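Local coordinates for protein BexL (Amycolatopsis orientalis, PDB 4XRW) that probably acts as a di-domain aromatase/cyclase of a type II polyketide synthase, closing and aromatising rings of the polyketide chain on the way to BE-7585A, at residues 22-27 with 129-134; 204-209 with 221-226; 181-186 with 323-328. All coordinates share one frame; numbering follows the deposited sequence.

Contact 1 (22-27 with 129-134)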
ATOM      1  N   ARG A  22     -26.417   7.904 -13.634  1.00 37.12           N
ATOM      2  CA  ARG A  22     -26.755   6.648 -12.977  1.00 36.91           C
ATOM      3  C   ARG A  22     -26.243   6.563 -11.558  1.00 33.03           C
ATOM      4  O   ARG A  22     -25.221   7.165 -11.212  1.00 33.13           O
ATOM      5  CB  ARG A  22     -26.203   5.456 -13.752  1.00 35.69           C
ATOM      6  CG  ARG A  22     -27.059   5.069 -14.906  1.00 46.03           C
ATOM      7  CD  ARG A  22     -26.918   3.607 -15.232  1.00 46.35           C
ATOM      8  NE  ARG A  22     -27.370   3.369 -16.597  1.00 50.91           N
ATOM      9  CZ  ARG A  22     -27.091   2.277 -17.298  1.00 41.11           C
ATOM     10  NH1 ARG A  22     -26.350   1.313 -16.761  1.00 36.34           N
ATOM     11  NH2 ARG A  22     -27.559   2.151 -18.529  1.00 33.15           N
ATOM     12  N   GLU A  23     -26.957   5.776 -10.760  1.00 33.24           N
ATOM     13  CA  GLU A  23     -26.602   5.529  -9.367  1.00 35.36           C
ATOM     14  C   GLU A  23     -26.439   4.033  -9.145  1.00 33.19           C
ATOM     15  O   GLU A  23     -27.148   3.218  -9.755  1.00 38.10           O
ATOM     16  CB  GLU A  23     -27.671   6.109  -8.426  1.00 43.32           C
ATOM     17  CG  GLU A  23     -27.702   7.644  -8.395  1.00 50.34           C
ATOM     18  CD  GLU A  23     -28.818   8.216  -7.522  1.00 65.58           C
ATOM     19  OE1 GLU A  23     -30.009   8.075  -7.881  1.00 70.68           O
ATOM     20  OE2 GLU A  23     -28.494   8.818  -6.478  1.00 71.85           O
ATOM     21  N   ALA A  24     -25.485   3.655  -8.298  1.00 26.76           N
ATOM     22  CA  ALA A  24     -25.343   2.266  -7.898  1.00 25.72           C
ATOM     23  C   ALA A  24     -25.091   2.199  -6.421  1.00 23.73           C
ATOM     24  O   ALA A  24     -24.661   3.183  -5.810  1.00 25.29           O
ATOM     25  CB  ALA A  24     -24.216   1.588  -8.645  1.00 30.05           C
ATOM     26  N   GLU A  25     -25.405   1.045  -5.848  1.00 23.42           N
ATOM     27  CA  GLU A  25     -25.119   0.780  -4.438  1.00 24.48           C
ATOM     28  C   GLU A  25     -24.809  -0.687  -4.222  1.00 26.65           C
ATOM     29  O   GLU A  25     -25.513  -1.585  -4.689  1.00 27.09           O
ATOM     30  CB  GLU A  25     -26.264   1.191  -3.492  1.00 31.38           C
ATOM     31  CG  GLU A  25     -25.852   0.964  -2.024  1.00 30.71           C
ATOM     32  CD  GLU A  25     -26.860   1.381  -0.955  1.00 41.37           C
ATOM     33  OE1 GLU A  25     -26.816   0.753   0.140  1.00 37.01           O
ATOM     34  OE2 GLU A  25     -27.651   2.335  -1.171  1.00 39.50           O
ATOM     35  N   HIS A  26     -23.723  -0.902  -3.500  1.00 23.88           N
ATOM     36  CA  HIS A  26     -23.293  -2.217  -3.073  1.00 25.14           C
ATOM     37  C   HIS A  26     -23.084  -2.191  -1.565  1.00 28.60           C
ATOM     38  O   HIS A  26     -22.795  -1.141  -0.986  1.00 27.27           O
ATOM     39  CB  HIS A  26     -22.014  -2.613  -3.801  1.00 29.16           C
ATOM     40  CG  HIS A  26     -22.169  -2.718  -5.281  1.00 31.93           C
ATOM     41  ND1 HIS A  26     -22.123  -1.623  -6.125  1.00 26.19           N
ATOM     42  CD2 HIS A  26     -22.352  -3.798  -6.075  1.00 32.57           C
ATOM     43  CE1 HIS A  26     -22.283  -2.029  -7.372  1.00 32.35           C
ATOM     44  NE2 HIS A  26     -22.422  -3.344  -7.368  1.00 30.06           N
ATOM     45  N   ASP A  27     -23.284  -3.316  -0.891  1.00 28.37           N
ATOM     46  CA  ASP A  27     -22.955  -3.351   0.529  1.00 28.16           C
ATOM     47  C   ASP A  27     -22.374  -4.701   0.937  1.00 35.09           C
ATOM     48  O   ASP A  27     -22.390  -5.658   0.158  1.00 28.22           O
ATOM     49  CB  ASP A  27     -24.174  -2.980   1.383  1.00 32.56           C
ATOM     50  CG  ASP A  27     -25.357  -3.855   1.125  1.00 42.57           C
ATOM     51  OD1 ASP A  27     -25.245  -5.085   1.326  1.00 46.27           O
ATOM     52  OD2 ASP A  27     -26.402  -3.307   0.720  1.00 49.55           O
ATOM     53  N   HIS A 129     -22.273   4.779  -5.769  1.00 22.15           N
ATOM     54  CA  HIS A 129     -21.653   5.533  -6.859  1.00 22.40           C
ATOM     55  C   HIS A 129     -22.688   6.289  -7.635  1.00 23.76           C
ATOM     56  O   HIS A 129     -23.851   5.869  -7.739  1.00 26.13           O
ATOM     57  CB  HIS A 129     -20.876   4.607  -7.797  1.00 21.01           C
ATOM     58  CG  HIS A 129     -19.614   4.066  -7.207  1.00 21.85           C
ATOM     59  ND1 HIS A 129     -19.571   2.898  -6.469  1.00 21.30           N
ATOM     60  CD2 HIS A 129     -18.349   4.542  -7.228  1.00 27.34           C
ATOM     61  CE1 HIS A 129     -18.335   2.683  -6.062  1.00 25.08           C
ATOM     62  NE2 HIS A 129     -17.574   3.666  -6.510  1.00 26.78           N
ATOM     63  N   ALA A 130     -22.261   7.408  -8.201  1.00 23.21           N
ATOM     64  CA  ALA A 130     -23.081   8.163  -9.116  1.00 23.72           C
ATOM     65  C   ALA A 130     -22.193   8.506 -10.289  1.00 25.99           C
ATOM     66  O   ALA A 130     -21.111   9.054 -10.082  1.00 27.59           O
ATOM     67  CB  ALA A 130     -23.614   9.411  -8.442  1.00 28.55           C
ATOM     68  N   TYR A 131     -22.625   8.198 -11.503  1.00 24.75           N
ATOM     69  CA  TYR A 131     -21.783   8.450 -12.657  1.00 29.11           C
ATOM     70  C   TYR A 131     -22.565   8.746 -13.904  1.00 34.38           C
ATOM     71  O   TYR A 131     -23.757   8.420 -14.021  1.00 29.50           O
ATOM     72  CB  TYR A 131     -20.872   7.251 -12.920  1.00 27.91           C
ATOM     73  CG  TYR A 131     -21.595   5.946 -12.827  1.00 27.34           C
ATOM     74  CD1 TYR A 131     -22.128   5.335 -13.945  1.00 26.82           C
ATOM     75  CD2 TYR A 131     -21.769   5.340 -11.598  1.00 27.96           C
ATOM     76  CE1 TYR A 131     -22.810   4.121 -13.839  1.00 27.76           C
ATOM     77  CE2 TYR A 131     -22.429   4.173 -11.479  1.00 24.85           C
ATOM     78  CZ  TYR A 131     -22.960   3.561 -12.584  1.00 29.21           C
ATOM     79  OH  TYR A 131     -23.612   2.384 -12.383  1.00 32.55           O
ATOM     80  N   ARG A 132     -21.871   9.346 -14.861  1.00 32.37           N
ATOM     81  CA  ARG A 132     -22.436   9.449 -16.187  1.00 35.08           C
ATOM     82  C   ARG A 132     -21.358   9.385 -17.240  1.00 30.12           C
ATOM     83  O   ARG A 132     -20.165   9.561 -16.969  1.00 24.33           O
ATOM     84  CB  ARG A 132     -23.274  10.715 -16.340  1.00 38.23           C
ATOM     85  CG  ARG A 132     -22.661  11.997 -15.866  1.00 49.38           C
ATOM     86  CD  ARG A 132     -23.616  13.170 -16.153  1.00 58.21           C
ATOM     87  NE  ARG A 132     -23.906  13.276 -17.583  1.00 62.84           N
ATOM     88  CZ  ARG A 132     -24.335  14.374 -18.201  1.00 72.63           C
ATOM     89  NH1 ARG A 132     -24.525  15.502 -17.529  1.00 81.31           N
ATOM     90  NH2 ARG A 132     -24.569  14.340 -19.508  1.00 72.34           N
ATOM     91  N   ALA A 133     -21.810   9.099 -18.442  1.00 29.46           N
ATOM     92  CA  ALA A 133     -20.945   8.917 -19.578  1.00 26.93           C
ATOM     93  C   ALA A 133     -20.865  10.232 -20.347  1.00 28.19           C
ATOM     94  O   ALA A 133     -21.775  11.061 -20.272  1.00 29.93           O
ATOM     95  CB  ALA A 133     -21.472   7.771 -20.473  1.00 31.90           C
ATOM     96  N   VAL A 134     -19.786  10.416 -21.090  1.00 23.46           N
ATOM     97  CA  VAL A 134     -19.611  11.628 -21.875  1.00 25.07           C
ATOM     98  C   VAL A 134     -20.698  11.627 -22.960  1.00 29.46           C
ATOM     99  O   VAL A 134     -20.854  10.654 -23.675  1.00 31.07           O
ATOM    100  CB  VAL A 134     -18.204  11.703 -22.483  1.00 25.31           C
ATOM    101  CG1 VAL A 134     -18.107  12.851 -23.463  1.00 29.65           C
ATOM    102  CG2 VAL A 134     -17.138  11.825 -21.379  1.00 25.53           C
TER
HETATM  103  O   HOH W   1     -21.596   1.244  -5.742  1.00 23.75           O

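Contact 2 (204-209 with 221-226)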
ATOM      1  N   HIS A 204      23.109  -9.582  -1.722  1.00 30.04           N
ATOM      2  CA  HIS A 204      22.012 -10.544  -1.801  1.00 33.13           C
ATOM      3  C   HIS A 204      21.191 -10.400  -3.117  1.00 29.59           C
ATOM      4  O   HIS A 204      20.322 -11.230  -3.414  1.00 29.91           O
ATOM      5  CB  HIS A 204      21.107 -10.409  -0.552  1.00 40.90           C
ATOM      6  CG  HIS A 204      20.675  -8.999  -0.219  1.00 45.19           C
ATOM      7  ND1 HIS A 204      19.408  -8.530  -0.506  1.00 42.54           N
ATOM      8  CD2 HIS A 204      21.320  -7.977   0.409  1.00 28.37           C
ATOM      9  CE1 HIS A 204      19.298  -7.277  -0.093  1.00 35.04           C
ATOM     10  NE2 HIS A 204      20.438  -6.923   0.475  1.00 41.26           N
ATOM     11  N   VAL A 205      21.500  -9.388  -3.914  1.00 22.58           N
ATOM     12  CA  VAL A 205      20.755  -9.084  -5.159  1.00 20.84           C
ATOM     13  C   VAL A 205      21.521  -9.525  -6.405  1.00 26.14           C
ATOM     14  O   VAL A 205      22.623  -9.045  -6.683  1.00 25.79           O
ATOM     15  CB  VAL A 205      20.447  -7.567  -5.245  1.00 20.46           C
ATOM     16  CG1 VAL A 205      19.699  -7.218  -6.571  1.00 22.36           C
ATOM     17  CG2 VAL A 205      19.660  -7.150  -4.054  1.00 23.46           C
ATOM     18  N   SER A 206      20.975 -10.478  -7.154  1.00 20.37           N
ATOM     19  CA  SER A 206      21.675 -10.983  -8.349  1.00 21.79           C
ATOM     20  C   SER A 206      21.266 -10.326  -9.641  1.00 25.04           C
ATOM     21  O   SER A 206      22.009 -10.338 -10.607  1.00 22.77           O
ATOM     22  CB  SER A 206      21.459 -12.495  -8.485  1.00 24.18           C
ATOM     23  OG  SER A 206      20.087 -12.738  -8.535  1.00 29.31           O
ATOM     24  N   SER A 207      20.081  -9.731  -9.680  1.00 21.08           N
ATOM     25  CA  SER A 207      19.589  -9.123 -10.906  1.00 19.21           C
ATOM     26  C   SER A 207      18.423  -8.208 -10.568  1.00 19.65           C
ATOM     27  O   SER A 207      17.695  -8.505  -9.599  1.00 19.47           O
ATOM     28  CB  SER A 207      19.144 -10.215 -11.874  1.00 23.59           C
ATOM     29  OG  SER A 207      18.773  -9.692 -13.137  1.00 33.37           O
ATOM     30  N   VAL A 208      18.282  -7.110 -11.316  1.00 21.11           N
ATOM     31  CA  VAL A 208      17.202  -6.122 -11.110  1.00 18.91           C
ATOM     32  C   VAL A 208      16.580  -5.743 -12.426  1.00 21.37           C
ATOM     33  O   VAL A 208      17.262  -5.580 -13.464  1.00 22.64           O
ATOM     34  CB  VAL A 208      17.717  -4.838 -10.381  1.00 18.26           C
ATOM     35  CG1 VAL A 208      16.620  -3.773 -10.230  1.00 19.05           C
ATOM     36  CG2 VAL A 208      18.251  -5.204  -9.024  1.00 23.85           C
ATOM     37  N   ASP A 209      15.251  -5.599 -12.383  1.00 20.33           N
ATOM     38  CA  ASP A 209      14.427  -5.217 -13.523  1.00 19.42           C
ATOM     39  C   ASP A 209      13.570  -4.076 -13.006  1.00 21.55           C
ATOM     40  O   ASP A 209      12.491  -4.313 -12.431  1.00 23.31           O
ATOM     41  CB  ASP A 209      13.637  -6.451 -14.020  1.00 23.54           C
ATOM     42  CG  ASP A 209      12.584  -6.142 -15.072  1.00 35.31           C
ATOM     43  OD1 ASP A 209      12.585  -5.032 -15.652  1.00 32.20           O
ATOM     44  OD2 ASP A 209      11.741  -7.063 -15.308  1.00 34.91           O
ATOM     45  N   ARG A 221      11.301  -5.126  -9.852  1.00 14.74           N
ATOM     46  CA  ARG A 221      11.415  -6.551  -9.814  1.00 14.27           C
ATOM     47  C   ARG A 221      12.854  -6.909  -9.572  1.00 17.73           C
ATOM     48  O   ARG A 221      13.750  -6.353 -10.217  1.00 21.20           O
ATOM     49  CB  ARG A 221      10.914  -7.185 -11.099  1.00 19.85           C
ATOM     50  CG  ARG A 221       9.459  -6.934 -11.313  1.00 22.26           C
ATOM     51  CD  ARG A 221       9.022  -7.502 -12.678  1.00 22.61           C
ATOM     52  NE  ARG A 221       9.108  -8.968 -12.719  1.00 23.87           N
ATOM     53  CZ  ARG A 221       8.099  -9.797 -12.403  1.00 20.66           C
ATOM     54  NH1 ARG A 221       6.931  -9.330 -12.006  1.00 23.70           N
ATOM     55  NH2 ARG A 221       8.268 -11.099 -12.490  1.00 22.42           N
ATOM     56  N   MET A 222      13.074  -7.782  -8.607  1.00 17.54           N
ATOM     57  CA  MET A 222      14.461  -8.168  -8.335  1.00 19.77           C
ATOM     58  C   MET A 222      14.615  -9.600  -7.925  1.00 18.96           C
ATOM     59  O   MET A 222      13.704 -10.210  -7.400  1.00 17.89           O
ATOM     60  CB  MET A 222      15.069  -7.244  -7.299  1.00 21.53           C
ATOM     61  CG  MET A 222      14.378  -7.134  -6.026  1.00 28.57           C
ATOM     62  SD  MET A 222      15.160  -5.778  -5.094  1.00 34.14           S
ATOM     63  CE  MET A 222      15.875  -6.685  -3.740  1.00 37.11           C
ATOM     64  N   ASP A 223      15.792 -10.126  -8.267  1.00 18.70           N
ATOM     65  CA  ASP A 223      16.229 -11.460  -7.936  1.00 19.24           C
ATOM     66  C   ASP A 223      17.144 -11.426  -6.741  1.00 20.13           C
ATOM     67  O   ASP A 223      18.138 -10.672  -6.726  1.00 21.56           O
ATOM     68  CB  ASP A 223      16.986 -12.074  -9.102  1.00 21.62           C
ATOM     69  CG  ASP A 223      16.089 -12.555 -10.204  1.00 29.57           C
ATOM     70  OD1 ASP A 223      14.849 -12.333 -10.163  1.00 28.05           O
ATOM     71  OD2 ASP A 223      16.640 -13.150 -11.136  1.00 28.67           O
ATOM     72  N   THR A 224      16.807 -12.211  -5.739  1.00 21.13           N
ATOM     73  CA  THR A 224      17.585 -12.246  -4.511  1.00 23.03           C
ATOM     74  C   THR A 224      17.912 -13.675  -4.111  1.00 26.80           C
ATOM     75  O   THR A 224      17.244 -14.604  -4.539  1.00 22.64           O
ATOM     76  CB  THR A 224      16.854 -11.610  -3.370  1.00 26.77           C
ATOM     77  OG1 THR A 224      15.572 -12.236  -3.238  1.00 28.52           O
ATOM     78  CG2 THR A 224      16.663 -10.142  -3.633  1.00 29.01           C
ATOM     79  N   ARG A 225      18.949 -13.824  -3.291  1.00 26.01           N
ATOM     80  CA  ARG A 225      19.222 -15.102  -2.645  1.00 28.26           C
ATOM     81  C   ARG A 225      19.078 -14.921  -1.155  1.00 33.29           C
ATOM     82  O   ARG A 225      19.686 -14.023  -0.584  1.00 30.75           O
ATOM     83  CB  ARG A 225      20.620 -15.605  -2.975  1.00 32.50           C
ATOM     84  CG  ARG A 225      20.921 -16.920  -2.240  1.00 38.01           C
ATOM     85  CD  ARG A 225      22.357 -17.355  -2.383  1.00 39.61           C
ATOM     86  NE  ARG A 225      22.527 -18.319  -3.458  1.00 38.21           N
ATOM     87  CZ  ARG A 225      23.339 -18.162  -4.501  1.00 40.00           C
ATOM     88  NH1 ARG A 225      24.070 -17.055  -4.645  1.00 44.31           N
ATOM     89  NH2 ARG A 225      23.426 -19.126  -5.410  1.00 34.94           N
ATOM     90  N   ALA A 226      18.312 -15.806  -0.519  1.00 31.09           N
ATOM     91  CA  ALA A 226      18.037 -15.695   0.899  1.00 34.84           C
ATOM     92  C   ALA A 226      19.072 -16.487   1.704  1.00 40.27           C
ATOM     93  O   ALA A 226      19.877 -17.242   1.139  1.00 42.32           O
ATOM     94  CB  ALA A 226      16.633 -16.184   1.200  1.00 40.90           C
TER
HETATM   95  O   HOH W   2      19.157 -13.748 -10.867  1.00 23.02           O
HETATM   96  O   HOH W   3      11.903  -9.846 -13.426  1.00 35.16           O

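Contact 3 (181-186 with 323-328)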
ATOM      1  N   ILE A 181      23.486   8.241   9.550  1.00 22.35           N
ATOM      2  CA  ILE A 181      24.437   8.354   8.455  1.00 22.56           C
ATOM      3  C   ILE A 181      24.935   9.774   8.389  1.00 26.13           C
ATOM      4  O   ILE A 181      24.156  10.709   8.241  1.00 25.04           O
ATOM      5  CB  ILE A 181      23.802   7.952   7.121  1.00 21.45           C
ATOM      6  CG1 ILE A 181      23.254   6.522   7.234  1.00 19.73           C
ATOM      7  CG2 ILE A 181      24.823   8.134   5.955  1.00 22.09           C
ATOM      8  CD1 ILE A 181      22.528   6.018   6.004  1.00 22.71           C
ATOM      9  N   ASP A 182      26.248   9.961   8.479  1.00 27.69           N
ATOM     10  CA  ASP A 182      26.753  11.333   8.443  1.00 26.78           C
ATOM     11  C   ASP A 182      27.029  11.763   7.005  1.00 26.61           C
ATOM     12  O   ASP A 182      28.181  11.833   6.550  1.00 28.91           O
ATOM     13  CB  ASP A 182      27.994  11.488   9.333  1.00 32.62           C
ATOM     14  CG  ASP A 182      28.121  12.904   9.914  1.00 37.26           C
ATOM     15  OD1 ASP A 182      28.861  13.058  10.915  1.00 32.39           O
ATOM     16  OD2 ASP A 182      27.458  13.853   9.391  1.00 28.93           O
ATOM     17  N   ALA A 183      25.941  12.044   6.288  1.00 26.37           N
ATOM     18  CA  ALA A 183      25.970  12.510   4.907  1.00 26.57           C
ATOM     19  C   ALA A 183      24.618  13.182   4.615  1.00 26.39           C
ATOM     20  O   ALA A 183      23.672  12.973   5.363  1.00 26.97           O
ATOM     21  CB  ALA A 183      26.220  11.343   3.956  1.00 26.33           C
ATOM     22  N   PRO A 184      24.538  14.000   3.555  1.00 27.26           N
ATOM     23  CA  PRO A 184      23.250  14.614   3.193  1.00 28.06           C
ATOM     24  C   PRO A 184      22.209  13.561   2.847  1.00 30.86           C
ATOM     25  O   PRO A 184      22.553  12.496   2.315  1.00 26.61           O
ATOM     26  CB  PRO A 184      23.575  15.476   1.975  1.00 29.61           C
ATOM     27  CG  PRO A 184      25.006  15.192   1.626  1.00 38.42           C
ATOM     28  CD  PRO A 184      25.660  14.529   2.768  1.00 29.25           C
ATOM     29  N   ALA A 185      20.955  13.874   3.148  1.00 30.12           N
ATOM     30  CA  ALA A 185      19.846  12.962   2.924  1.00 29.83           C
ATOM     31  C   ALA A 185      19.799  12.554   1.469  1.00 25.86           C
ATOM     32  O   ALA A 185      19.487  11.399   1.142  1.00 28.29           O
ATOM     33  CB  ALA A 185      18.522  13.614   3.332  1.00 34.09           C
ATOM     34  N   LYS A 186      20.115  13.486   0.588  1.00 24.62           N
ATOM     35  CA  LYS A 186      20.090  13.201  -0.827  1.00 26.87           C
ATOM     36  C   LYS A 186      20.950  12.001  -1.221  1.00 26.73           C
ATOM     37  O   LYS A 186      20.552  11.194  -2.059  1.00 21.17           O
ATOM     38  CB  LYS A 186      20.524  14.425  -1.618  1.00 27.23           C
ATOM     39  CG  LYS A 186      20.733  14.143  -3.095  1.00 31.69           C
ATOM     40  CD  LYS A 186      20.916  15.440  -3.866  1.00 31.23           C
ATOM     41  CE  LYS A 186      20.741  15.243  -5.357  1.00 38.08           C
ATOM     42  NZ  LYS A 186      21.621  14.210  -5.910  1.00 34.40           N
ATOM     43  N   ASP A 323      27.728   3.165   4.074  1.00 18.90           N
ATOM     44  CA  ASP A 323      29.093   3.031   3.561  1.00 23.07           C
ATOM     45  C   ASP A 323      29.259   3.846   2.278  1.00 24.24           C
ATOM     46  O   ASP A 323      30.272   4.480   2.048  1.00 19.48           O
ATOM     47  CB  ASP A 323      29.420   1.569   3.264  1.00 18.45           C
ATOM     48  CG  ASP A 323      29.709   0.725   4.508  1.00 24.74           C
ATOM     49  OD1 ASP A 323      29.826   1.258   5.639  1.00 25.82           O
ATOM     50  OD2 ASP A 323      29.853  -0.517   4.324  1.00 25.28           O
ATOM     51  N   HIS A 324      28.240   3.807   1.420  1.00 20.17           N
ATOM     52  CA  HIS A 324      28.302   4.485   0.142  1.00 21.18           C
ATOM     53  C   HIS A 324      28.249   6.011   0.281  1.00 18.20           C
ATOM     54  O   HIS A 324      29.020   6.727  -0.349  1.00 22.14           O
ATOM     55  CB  HIS A 324      27.141   4.009  -0.748  1.00 22.62           C
ATOM     56  CG  HIS A 324      27.153   4.624  -2.107  1.00 26.36           C
ATOM     57  ND1 HIS A 324      26.420   5.745  -2.424  1.00 31.90           N
ATOM     58  CD2 HIS A 324      27.834   4.289  -3.222  1.00 26.33           C
ATOM     59  CE1 HIS A 324      26.644   6.072  -3.682  1.00 26.62           C
ATOM     60  NE2 HIS A 324      27.509   5.210  -4.185  1.00 32.15           N
ATOM     61  N   ALA A 325      27.329   6.499   1.109  1.00 19.76           N
ATOM     62  CA  ALA A 325      27.092   7.923   1.268  1.00 19.28           C
ATOM     63  C   ALA A 325      28.255   8.571   2.006  1.00 19.83           C
ATOM     64  O   ALA A 325      28.543   9.739   1.765  1.00 20.28           O
ATOM     65  CB  ALA A 325      25.782   8.179   2.015  1.00 21.51           C
ATOM     66  N   GLU A 326      28.887   7.821   2.918  1.00 21.26           N
ATOM     67  CA  GLU A 326      29.996   8.380   3.727  1.00 20.27           C
ATOM     68  C   GLU A 326      31.360   8.271   3.051  1.00 26.28           C
ATOM     69  O   GLU A 326      32.304   8.942   3.469  1.00 21.54           O
ATOM     70  CB  GLU A 326      30.061   7.728   5.099  1.00 20.01           C
ATOM     71  CG  GLU A 326      28.834   8.051   5.992  1.00 23.01           C
ATOM     72  CD  GLU A 326      28.941   7.516   7.415  1.00 32.01           C
ATOM     73  OE1 GLU A 326      29.946   6.833   7.735  1.00 28.64           O
ATOM     74  OE2 GLU A 326      28.010   7.767   8.233  1.00 29.94           O
ATOM     75  N   ALA A 327      31.478   7.463   1.997  1.00 20.32           N
ATOM     76  CA  ALA A 327      32.738   7.402   1.243  1.00 20.99           C
ATOM     77  C   ALA A 327      33.031   8.763   0.585  1.00 25.68           C
ATOM     78  O   ALA A 327      32.180   9.359  -0.064  1.00 22.71           O
ATOM     79  CB  ALA A 327      32.686   6.323   0.235  1.00 21.28           C
ATOM     80  N   ARG A 328      34.242   9.261   0.796  1.00 19.74           N
ATOM     81  CA  ARG A 328      34.699  10.523   0.247  1.00 22.18           C
ATOM     82  C   ARG A 328      36.167  10.398  -0.096  1.00 24.44           C
ATOM     83  O   ARG A 328      37.011  10.908   0.622  1.00 23.03           O
ATOM     84  CB  ARG A 328      34.513  11.672   1.242  1.00 26.30           C
ATOM     85  CG  ARG A 328      33.073  12.079   1.467  1.00 35.33           C
ATOM     86  CD  ARG A 328      32.948  13.188   2.522  1.00 48.08           C
ATOM     87  NE  ARG A 328      33.506  14.461   2.045  1.00 58.70           N
ATOM     88  CZ  ARG A 328      34.747  14.891   2.278  1.00 54.10           C
ATOM     89  NH1 ARG A 328      35.608  14.164   2.995  1.00 48.13           N
ATOM     90  NH2 ARG A 328      35.133  16.063   1.793  1.00 49.26           N
TER

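Contact 1 (22-27 with 129-134)
The phenol ring of Y131 lies against the backbone and CB of R22: the carbonyl O of R22 sits 3.9 Å above one ring face, displaced toward the rim, and R22 CB makes an off-centre CH-pi contact, 4.1 Å from the ring centroid. At the ring's edge, close to its plane, comes the methyl of A24, with A24 CB 3.9 Å from Y131 OH. The first torsion of Y131 (chi1 45°) sets CG between the backbone N and the carbonyl carbon, and this swings the ring across to the neighbouring strand. Two imidazoles, H26 and H129, share one water that lies in the plane of each ring at its edge, 2.9 Å from H26 ND1 and 2.7 Å from H129 ND1. The backbones pair antiparallel between strands 22-30 and 123-133, the first and last strands of the N-terminal helix-grip domain, with 22-30 at the sheet margin. R22/Y131 and A24/H129 are hydrogen-bonded pairs, E23/A130 a non-hydrogen-bonded one; A24 N to H129 O measures 2.8 Å. R22, A24, H129 and Y131 share the face against which helix 138-166 packs. From that helix D145 takes a salt bridge from R22 NH1 and a hydrogen bond from Y131 OH on the same oxygen, OD1, while D149 OD1 is hydrogen-bonded to H26 NE2. E23 and A130 point to the other face.

Contact 2 (204-209 with 221-226)
V205 and M222 meet with their side chains crossed at about a right angle, M222 CE resting 3.8 Å from V205 CG2. V208 instead runs alongside M222, both pointing the same way, and its CG2 is 4.2 Å from M222 CB. The bend of the methionine at its last torsion (chi3 -114°) carries the methyl over to V205, so one side chain serves two valines. On the other face, which S207 and D223 share, D209 and R221 also lie side by side, their carboxylate and guanidinium planes 62° apart. They form no salt bridge: D209 OD2 is 4.2 Å from R221 NE, and a water in the guanidinium plane accepts from NE at 3.0 Å and gives D209 OD2 a weak bond. The stronger partners are R211 for D209 and E235 for R221. At the bulge S206 OG comes within 3.2 Å of D223 CB, and a second water joins S206 OG to D223 OD2, while D223 OD1 bonds T233. The backbone register slips by one residue between V205 and S207: S206 N donates to D223 O, and D223 N donates to S207 O at 2.8 Å. This is a beta bulge in the antiparallel hairpin of strands 205-212 and 217-225, with 205-212 at the margin of the sheet of the C-terminal helix-grip domain.

Contact 3 (181-186 with 323-328)
The C-terminal part of the long helix 299-326 meets the link between strand 172-181 and helix 185-193, a junction within the C-terminal helix-grip domain. A single hydrogen bond crosses between the two segments, beside a small apolar patch. D182 N donates to E326 OE2 at 2.8 Å, with an N-H...O angle of 164°, and reaches that oxygen on its anti side, 22° out of the carboxylate plane. E326 extends beyond CG (chi2 -174°), which lets the carboxylate stretch across to the backbone of the link. The same OE2 also takes a salt bridge from K322, one turn earlier in the helix, so two donors grip one oxygen and would probably stabilise its negative charge. Along the way the glutamate passes I181, crossing it obliquely, with E326 CG 4.0 Å from I181 CG2. In the helix-grip fold the long helix is held by the curved sheet, and here its C-terminal part also touches the chain where it leaves the first strand of that sheet. D182 is the centre of an inverse gamma turn, closed by a weak bond from A183 N to I181 O, and beyond it P184 takes the N-cap position of helix 185-193. The methyl of A183 points toward the helix, where A183 CB lies 3.7 Å from A325 CB and 3.6 Å from A325 O. A325 CB touches I181 CG2 as well, at 4.1 Å, and packs further on D187 and V188 of helix 185-193. T274 of strand 274-284 bonds A183 O through its hydroxyl and pairs with the backbone of I181.

Overall arrangement
Along the chain contact 1 closes before the other two begin, and contact 2 is nested within the loop closed by contact 3. Contact 1 belongs to the N-terminal domain, contacts 2 and 3 to the C-terminal one, and the domains repeat one plan: seven antiparallel strands in the order 1-7-6-5-4-3-2 and a long closing helix. Contact 1 joins strands 22-30 and 123-133; contact 2 joins strands 205-212 and 217-225. Centres of contacts 1 and 2 are about 44 Å apart, of 1 and 3 about 52 Å, of 2 and 3 about 24 Å. Helix 299-326 links the latter two, while contact 1 touches neither, consistent with two separate copies of the fold in a di-domain protein.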